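Local coordinates for chitin binding protein (Tectaria macrodonta, PDB 6IF7), which is probably a copper-dependent lytic polysaccharide monooxygenase of family AA10 that binds chitin and is insecticidal, at residues P22-P25 / A26-A29; G67-K70 / Y71-L74; P121-W124 / A125-E128. One frame throughout, in Å; residues are numbered along the deposited sequence.

The three contacts, a helix start and two 3-10 turns, are local and follow one another along the chain without interlocking. Contacts 1 and 2 both belong to the region between strand 2-6 and strand 84-86; their centres are about 16 Å apart and their nearest atoms about 5 Å. Contact 3 lies on the loop between strands 105-111 and 133-136, with its centre about 17 Å from that of contact 2 and about 24 Å from that of contact 1. Contact 2 comes near the copper site, the side chain of Tyr71 being about 8 Å from that of His1 and about 11 Å from the metal. Contacts 1 and 3 lie away from the copper site; contact 1 carries Cys27 of the Cys14-Cys27 disulfide.

Contact 1: P22-P25 / A26-A29; sequences PTSP and ACQA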
ATOM      1  N   PRO A  22     -16.355   8.143  -9.103  1.00 34.80           N
ATOM      2  CA  PRO A  22     -16.001   6.972  -8.305  1.00 33.39           C
ATOM      3  C   PRO A  22     -17.223   6.207  -7.817  1.00 32.60           C
ATOM      4  O   PRO A  22     -18.260   6.810  -7.584  1.00 31.87           O
ATOM      5  CB  PRO A  22     -15.248   7.578  -7.111  1.00 34.73           C
ATOM      6  CG  PRO A  22     -14.863   8.950  -7.532  1.00 34.31           C
ATOM      7  CD  PRO A  22     -15.970   9.393  -8.416  1.00 34.07           C
ATOM      8  N   THR A  23     -17.065   4.897  -7.634  1.00 30.57           N
ATOM      9  CA  THR A  23     -18.169   3.971  -7.360  1.00 29.32           C
ATOM     10  C   THR A  23     -18.293   3.607  -5.871  1.00 29.64           C
ATOM     11  O   THR A  23     -19.386   3.650  -5.330  1.00 32.44           O
ATOM     12  CB  THR A  23     -18.017   2.675  -8.198  1.00 29.20           C
ATOM     13  OG1 THR A  23     -16.710   2.130  -8.007  1.00 30.59           O
ATOM     14  CG2 THR A  23     -18.180   2.961  -9.648  1.00 28.46           C
ATOM     15  N   SER A  24     -17.188   3.265  -5.200  1.00 29.63           N
ATOM     16  CA  SER A  24     -17.239   2.905  -3.777  1.00 28.11           C
ATOM     17  C   SER A  24     -17.273   4.191  -2.940  1.00 29.31           C
ATOM     18  O   SER A  24     -16.599   5.183  -3.302  1.00 29.93           O
ATOM     19  CB  SER A  24     -16.060   2.008  -3.357  1.00 29.21           C
ATOM     20  OG  SER A  24     -14.824   2.707  -3.203  1.00 28.19           O
ATOM     21  N   PRO A  25     -18.034   4.179  -1.822  1.00 28.95           N
ATOM     22  CA  PRO A  25     -18.071   5.321  -0.898  1.00 30.35           C
ATOM     23  C   PRO A  25     -16.673   5.802  -0.440  1.00 31.20           C
ATOM     24  O   PRO A  25     -16.398   7.015  -0.417  1.00 32.32           O
ATOM     25  CB  PRO A  25     -18.866   4.776   0.295  1.00 29.77           C
ATOM     26  CG  PRO A  25     -19.736   3.703  -0.283  1.00 29.43           C
ATOM     27  CD  PRO A  25     -18.943   3.091  -1.391  1.00 29.06           C
ATOM     28  N   ALA A  26     -15.783   4.867  -0.110  1.00 29.40           N
ATOM     29  CA  ALA A  26     -14.447   5.260   0.339  1.00 28.54           C
ATOM     30  C   ALA A  26     -13.663   5.991  -0.762  1.00 26.58           C
ATOM     31  O   ALA A  26     -13.007   6.976  -0.493  1.00 24.88           O
ATOM     32  CB  ALA A  26     -13.680   4.059   0.868  1.00 28.11           C
ATOM     33  N   CYS A  27     -13.722   5.504  -1.993  1.00 27.41           N
ATOM     34  CA  CYS A  27     -13.033   6.175  -3.105  1.00 26.85           C
ATOM     35  C   CYS A  27     -13.668   7.509  -3.450  1.00 27.64           C
ATOM     36  O   CYS A  27     -12.955   8.442  -3.825  1.00 27.28           O
ATOM     37  CB  CYS A  27     -12.971   5.296  -4.356  1.00 27.33           C
ATOM     38  SG  CYS A  27     -11.838   3.889  -4.245  1.00 31.72           S
ATOM     39  N   GLN A  28     -15.002   7.599  -3.343  1.00 29.56           N
ATOM     40  CA  GLN A  28     -15.697   8.868  -3.536  1.00 29.66           C
ATOM     41  C   GLN A  28     -15.148   9.928  -2.590  1.00 29.01           C
ATOM     42  O   GLN A  28     -14.793  11.023  -3.023  1.00 29.91           O
ATOM     43  CB  GLN A  28     -17.183   8.706  -3.279  1.00 31.34           C
ATOM     44  CG  GLN A  28     -17.941   8.028  -4.401  1.00 33.53           C
ATOM     45  CD  GLN A  28     -19.376   7.785  -4.004  1.00 35.73           C
ATOM     46  OE1 GLN A  28     -20.004   8.612  -3.340  1.00 39.88           O
ATOM     47  NE2 GLN A  28     -19.891   6.657  -4.381  1.00 36.85           N
ATOM     48  N   ALA A  29     -15.074   9.568  -1.309  1.00 29.37           N
ATOM     49  CA  ALA A  29     -14.513  10.439  -0.282  1.00 31.25           C
ATOM     50  C   ALA A  29     -13.057  10.798  -0.584  1.00 31.07           C
ATOM     51  O   ALA A  29     -12.672  11.966  -0.506  1.00 30.40           O
ATOM     52  CB  ALA A  29     -14.621   9.781   1.087  1.00 31.57           C
TER
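Ser24 and Cys27 illustrate how a side chain can close the first turn of a helix. Ser24 is the N-cap of helix 25-34. Its hydroxyl is folded in between its own backbone N and carbonyl carbon (chi1 76°), a position from which OG faces forward into the turn and accepts a fairly straight bond from Cys27 N at 3.2 Å. The same oxygen lies alongside the sulfur, with Ser24 OG 3.4 Å from Cys27 SG. The proline that follows occupies the first helical position, where the lack of an N-H costs no backbone bond.

The Gln28 side chain folds back along the incoming loop. Its CG sits beside its backbone N, and the chain beyond is extended, with CG brushing Pro22 O at 3.4 Å. At its end, Gln28 NE2 reaches Thr23 O at 3.2 Å; this bond is rather bent, lying close to the plane of the glutamine amide but approaching from above the plane of the carbonyl. Pro22 CB points toward the helix, 3.8 Å from Gln28 CA and in apolar contact with Cys27 CB. Ordinary helical bonding starts here, from Gln28 N to Ser24 O at 2.9 Å and from Ala29 N to Pro25 O at 3.0 Å.

Glu17 OE1 takes the backbone N-H of Ser24, and the Cys14-Cys27 disulfide ties this helix start to helix 10-16. Pro25, Ala26 and Ala29 rest on Asp80, Trp81 and Arg78 in the loop that leads to strand 84-86.

Contact 2: G67-K70 / Y71-L74; sequences GRFK and YRGL. Unlike the reference sequence in segment 71-74: Tyr71 (reference Phe).
A 3-10 turn brings Phe69 and Arg72 together, and the oxygen of Phe69 is its hub. Arg72 N donates to Phe69 O at 3.0 Å, as expected of an i to i+3 turn, while Arg72 NH1 reaches the same Phe69 O at 2.8 Å from the opposite face of the carbonyl plane. Two donors thus grip one acceptor, and Phe69 O lies close to the plane of the guanidinium, which fixes the rotation of that group. The arginine chain spreads over the phenyl face, the guanidinium and ring planes being 13° apart, with Arg72 CD 3.6 Å from the centroid of the Phe69 ring in a CH-pi contact.

The turn belongs to the long connection between helix 54-57 and strand 84-86, and the buried Tyr71 packs on Ala38 of helix 36-40. With CG anti to its backbone N (chi1 172°), Lys70 runs fully extended alongside the tyrosine, Lys70 CG lying over one face in a CH-pi contact, 4.0 Å from the Tyr71 ring centroid. Arg68 instead meets the ring's edge, its guanidinium nearly perpendicular to it. A water accepts from Arg68 NH2 and from Lys70 NZ and donates to Tyr71 OH. Asp41 forms a salt bridge with Lys70 NZ and bonds Tyr71 OH through its carbonyl, while Arg68 NH1 donates to Asn46 O.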
ATOM      1  N   GLY A  67       3.151  11.137   3.640  1.00 29.96           N
ATOM      2  CA  GLY A  67       3.324  12.537   4.002  1.00 30.91           C
ATOM      3  C   GLY A  67       3.103  13.536   2.892  1.00 32.14           C
ATOM      4  O   GLY A  67       3.388  14.712   3.076  1.00 35.52           O
ATOM      5  N   ARG A  68       2.567  13.086   1.756  1.00 33.46           N
ATOM      6  CA  ARG A  68       2.356  13.932   0.594  1.00 33.07           C
ATOM      7  C   ARG A  68       0.917  14.414   0.630  1.00 32.17           C
ATOM      8  O   ARG A  68       0.003  13.618   0.542  1.00 32.44           O
ATOM      9  CB  ARG A  68       2.607  13.155  -0.694  1.00 33.45           C
ATOM     10  CG  ARG A  68       4.004  12.547  -0.840  1.00 35.85           C
ATOM     11  CD  ARG A  68       5.031  13.490  -1.468  1.00 34.21           C
ATOM     12  NE  ARG A  68       4.521  14.024  -2.720  1.00 34.50           N
ATOM     13  CZ  ARG A  68       4.441  13.363  -3.883  1.00 33.97           C
ATOM     14  NH1 ARG A  68       4.872  12.111  -4.024  1.00 31.27           N
ATOM     15  NH2 ARG A  68       3.915  13.985  -4.936  1.00 33.38           N
ATOM     16  N   PHE A  69       0.723  15.719   0.799  1.00 31.76           N
ATOM     17  CA  PHE A  69      -0.618  16.337   0.816  1.00 30.85           C
ATOM     18  C   PHE A  69      -1.457  15.971  -0.402  1.00 30.40           C
ATOM     19  O   PHE A  69      -2.658  15.750  -0.298  1.00 29.67           O
ATOM     20  CB  PHE A  69      -0.480  17.863   0.871  1.00 32.68           C
ATOM     21  CG  PHE A  69      -1.727  18.566   1.274  1.00 31.89           C
ATOM     22  CD1 PHE A  69      -2.129  18.562   2.595  1.00 32.43           C
ATOM     23  CD2 PHE A  69      -2.484  19.238   0.345  1.00 30.47           C
ATOM     24  CE1 PHE A  69      -3.271  19.224   2.980  1.00 33.68           C
ATOM     25  CE2 PHE A  69      -3.638  19.898   0.720  1.00 31.21           C
ATOM     26  CZ  PHE A  69      -4.037  19.884   2.037  1.00 32.51           C
ATOM     27  N   LYS A  70      -0.808  15.933  -1.561  1.00 29.97           N
ATOM     28  CA  LYS A  70      -1.412  15.453  -2.804  1.00 30.11           C
ATOM     29  C   LYS A  70      -2.223  14.149  -2.641  1.00 28.19           C
ATOM     30  O   LYS A  70      -3.317  14.031  -3.181  1.00 27.39           O
ATOM     31  CB  LYS A  70      -0.309  15.252  -3.846  1.00 30.78           C
ATOM     32  CG  LYS A  70      -0.741  14.586  -5.139  1.00 31.04           C
ATOM     33  CD  LYS A  70       0.405  14.518  -6.123  1.00 29.93           C
ATOM     34  CE  LYS A  70      -0.077  13.975  -7.453  1.00 30.20           C
ATOM     35  NZ  LYS A  70       1.051  13.738  -8.406  1.00 30.00           N
ATOM     36  N   TYR A  71      -1.699  13.199  -1.883  1.00 26.56           N
ATOM     37  CA  TYR A  71      -2.365  11.907  -1.695  1.00 26.82           C
ATOM     38  C   TYR A  71      -3.137  11.773  -0.379  1.00 26.75           C
ATOM     39  O   TYR A  71      -3.431  10.646   0.067  1.00 26.10           O
ATOM     40  CB  TYR A  71      -1.332  10.782  -1.847  1.00 26.32           C
ATOM     41  CG  TYR A  71      -0.753  10.718  -3.238  1.00 27.17           C
ATOM     42  CD1 TYR A  71      -1.493  10.192  -4.298  1.00 28.27           C
ATOM     43  CD2 TYR A  71       0.536  11.193  -3.506  1.00 27.96           C
ATOM     44  CE1 TYR A  71      -0.959  10.134  -5.588  1.00 29.08           C
ATOM     45  CE2 TYR A  71       1.071  11.145  -4.781  1.00 28.52           C
ATOM     46  CZ  TYR A  71       0.317  10.624  -5.828  1.00 30.60           C
ATOM     47  OH  TYR A  71       0.868  10.568  -7.110  1.00 34.36           O
ATOM     48  N   ARG A  72      -3.505  12.908   0.221  1.00 26.76           N
ATOM     49  CA  ARG A  72      -4.224  12.949   1.517  1.00 26.60           C
ATOM     50  C   ARG A  72      -5.558  12.152   1.591  1.00 26.63           C
ATOM     51  O   ARG A  72      -5.933  11.632   2.651  1.00 26.16           O
ATOM     52  CB  ARG A  72      -4.486  14.403   1.925  1.00 27.35           C
ATOM     53  CG  ARG A  72      -5.460  15.154   1.001  1.00 27.92           C
ATOM     54  CD  ARG A  72      -5.402  16.644   1.322  1.00 29.59           C
ATOM     55  NE  ARG A  72      -6.134  17.552   0.438  1.00 29.83           N
ATOM     56  CZ  ARG A  72      -5.773  17.910  -0.800  1.00 31.80           C
ATOM     57  NH1 ARG A  72      -4.710  17.365  -1.398  1.00 31.40           N
ATOM     58  NH2 ARG A  72      -6.512  18.812  -1.458  1.00 29.28           N
ATOM     59  N   GLY A  73      -6.276  12.067   0.484  1.00 25.80           N
ATOM     60  CA  GLY A  73      -7.418  11.140   0.385  1.00 27.74           C
ATOM     61  C   GLY A  73      -7.148   9.672   0.742  1.00 26.98           C
ATOM     62  O   GLY A  73      -8.045   8.970   1.197  1.00 30.58           O
ATOM     63  N   LEU A  74      -5.921   9.211   0.549  1.00 25.83           N
ATOM     64  CA  LEU A  74      -5.530   7.851   0.920  1.00 25.34           C
ATOM     65  C   LEU A  74      -5.393   7.645   2.434  1.00 25.51           C
ATOM     66  O   LEU A  74      -5.300   6.503   2.888  1.00 22.98           O
ATOM     67  CB  LEU A  74      -4.191   7.480   0.267  1.00 23.68           C
ATOM     68  CG  LEU A  74      -4.107   7.591  -1.257  1.00 23.71           C
ATOM     69  CD1 LEU A  74      -2.745   7.129  -1.724  1.00 24.09           C
ATOM     70  CD2 LEU A  74      -5.179   6.759  -1.945  1.00 24.79           C
TER
HETATM   71  O   HOH W   1       3.266  12.150  -7.280  1.00 30.35           O

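Contact 3: P121-W124 / A125-E128; sequences PLKW and ADLE
From Lys123 the extended backbone of 121-123 bends into a short 3-10 turn that spans Trp124 to Asp126. Asp126 N donates to Lys123 O and Leu127 N to Trp124 O, each at 3.1 Å, and in both the donor stands above the carbonyl plane.

The carboxylate of Asp126 doubles back over this turn. Its CG lies beside its own backbone N (chi1 -58°), which lets Asp126 OD2 accept from Lys123 N at 2.7 Å, on the anti side and 27° out of the carboxylate plane. The lysine chain, bent at chi3, curls round the same oxygen, with Lys123 CE 3.0 Å from Asp126 OD2. Its ammonium stays beyond salt-bridge range, Lys123 NZ being 4.1 Å from Asp126 OD1, although the opposite charges should still attract. The Leu122 and Asp126 side chains run antiparallel to each other, Leu122 CD1 lying 3.7 Å from Asp126 CB. Trp124 and Leu127 make a looser apolar contact, and the indole is anchored by Trp124 NE1 bonding to Ile58 O.

The arrangement is a 3-10 turn closed by a side-chain-to-backbone bond, which joins the residue before the turn to its last residue, in the connection between strands 105-111 and 133-136.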
ATOM      1  N   PRO A 121      -6.797   6.675  12.128  1.00 29.55           N
ATOM      2  CA  PRO A 121      -5.672   6.934  11.212  1.00 30.63           C
ATOM      3  C   PRO A 121      -4.440   6.070  11.504  1.00 31.06           C
ATOM      4  O   PRO A 121      -4.148   5.772  12.669  1.00 32.32           O
ATOM      5  CB  PRO A 121      -5.364   8.429  11.435  1.00 31.94           C
ATOM      6  CG  PRO A 121      -6.659   9.025  11.872  1.00 30.54           C
ATOM      7  CD  PRO A 121      -7.320   7.948  12.695  1.00 30.75           C
ATOM      8  N   LEU A 122      -3.759   5.642  10.441  1.00 28.87           N
ATOM      9  CA  LEU A 122      -2.655   4.705  10.549  1.00 26.88           C
ATOM     10  C   LEU A 122      -1.397   5.413  11.031  1.00 25.55           C
ATOM     11  O   LEU A 122      -0.975   6.416  10.441  1.00 23.68           O
ATOM     12  CB  LEU A 122      -2.373   4.043   9.201  1.00 27.13           C
ATOM     13  CG  LEU A 122      -1.440   2.823   9.225  1.00 27.65           C
ATOM     14  CD1 LEU A 122      -2.079   1.621   9.916  1.00 26.84           C
ATOM     15  CD2 LEU A 122      -1.036   2.460   7.793  1.00 26.86           C
ATOM     16  N   LYS A 123      -0.806   4.847  12.081  1.00 23.84           N
ATOM     17  CA  LYS A 123       0.366   5.380  12.771  1.00 24.86           C
ATOM     18  C   LYS A 123       1.435   4.319  12.627  1.00 24.23           C
ATOM     19  O   LYS A 123       1.113   3.183  12.342  1.00 25.76           O
ATOM     20  CB  LYS A 123       0.035   5.623  14.250  1.00 25.36           C
ATOM     21  CG  LYS A 123      -1.153   6.562  14.458  1.00 24.95           C
ATOM     22  CD  LYS A 123      -1.812   6.412  15.824  1.00 26.34           C
ATOM     23  CE  LYS A 123      -2.715   5.169  15.935  1.00 24.82           C
ATOM     24  NZ  LYS A 123      -3.554   5.284  17.165  1.00 26.34           N
ATOM     25  N   TRP A 124       2.702   4.666  12.786  1.00 25.19           N
ATOM     26  CA  TRP A 124       3.771   3.674  12.632  1.00 24.55           C
ATOM     27  C   TRP A 124       3.626   2.506  13.613  1.00 25.12           C
ATOM     28  O   TRP A 124       3.853   1.359  13.256  1.00 26.65           O
ATOM     29  CB  TRP A 124       5.154   4.329  12.744  1.00 23.92           C
ATOM     30  CG  TRP A 124       5.546   4.995  11.476  1.00 25.01           C
ATOM     31  CD1 TRP A 124       5.509   6.344  11.198  1.00 27.26           C
ATOM     32  CD2 TRP A 124       5.988   4.349  10.276  1.00 25.23           C
ATOM     33  NE1 TRP A 124       5.921   6.569   9.897  1.00 28.25           N
ATOM     34  CE2 TRP A 124       6.232   5.360   9.319  1.00 26.47           C
ATOM     35  CE3 TRP A 124       6.226   3.003   9.921  1.00 25.35           C
ATOM     36  CZ2 TRP A 124       6.686   5.069   8.024  1.00 26.55           C
ATOM     37  CZ3 TRP A 124       6.689   2.712   8.650  1.00 24.66           C
ATOM     38  CH2 TRP A 124       6.908   3.734   7.709  1.00 26.41           C
ATOM     39  N   ALA A 125       3.227   2.821  14.835  1.00 27.28           N
ATOM     40  CA  ALA A 125       3.002   1.839  15.900  1.00 28.61           C
ATOM     41  C   ALA A 125       1.818   0.879  15.641  1.00 29.33           C
ATOM     42  O   ALA A 125       1.737  -0.162  16.293  1.00 31.54           O
ATOM     43  CB  ALA A 125       2.809   2.563  17.228  1.00 28.65           C
ATOM     44  N   ASP A 126       0.916   1.215  14.714  1.00 28.33           N
ATOM     45  CA  ASP A 126      -0.115   0.255  14.234  1.00 27.89           C
ATOM     46  C   ASP A 126       0.444  -0.917  13.409  1.00 26.03           C
ATOM     47  O   ASP A 126      -0.179  -1.964  13.338  1.00 25.34           O
ATOM     48  CB  ASP A 126      -1.229   0.977  13.449  1.00 27.62           C
ATOM     49  CG  ASP A 126      -1.925   2.060  14.283  1.00 28.37           C
ATOM     50  OD1 ASP A 126      -2.216   1.808  15.454  1.00 29.97           O
ATOM     51  OD2 ASP A 126      -2.163   3.170  13.782  1.00 29.03           O
ATOM     52  N   LEU A 127       1.627  -0.757  12.810  1.00 27.65           N
ATOM     53  CA  LEU A 127       2.264  -1.851  12.028  1.00 27.14           C
ATOM     54  C   LEU A 127       3.168  -2.717  12.865  1.00 25.83           C
ATOM     55  O   LEU A 127       3.749  -2.237  13.810  1.00 25.00           O
ATOM     56  CB  LEU A 127       3.109  -1.288  10.900  1.00 26.68           C
ATOM     57  CG  LEU A 127       2.380  -0.495   9.823  1.00 27.49           C
ATOM     58  CD1 LEU A 127       3.438   0.091   8.907  1.00 27.23           C
ATOM     59  CD2 LEU A 127       1.393  -1.337   9.045  1.00 27.50           C
ATOM     60  N   GLU A 128       3.321  -3.983  12.486  1.00 27.39           N
ATOM     61  CA  GLU A 128       4.368  -4.817  13.073  1.00 29.27           C
ATOM     62  C   GLU A 128       5.748  -4.164  12.868  1.00 29.27           C
ATOM     63  O   GLU A 128       5.956  -3.474  11.873  1.00 27.13           O
ATOM     64  CB  GLU A 128       4.368  -6.228  12.467  1.00 29.75           C
ATOM     65  CG  GLU A 128       3.165  -7.111  12.784  1.00 32.08           C
ATOM     66  CD  GLU A 128       2.978  -7.421  14.270  1.00 34.54           C
ATOM     67  OE1 GLU A 128       3.547  -6.752  15.153  1.00 40.55           O
ATOM     68  OE2 GLU A 128       2.219  -8.345  14.576  1.00 35.97           O
TER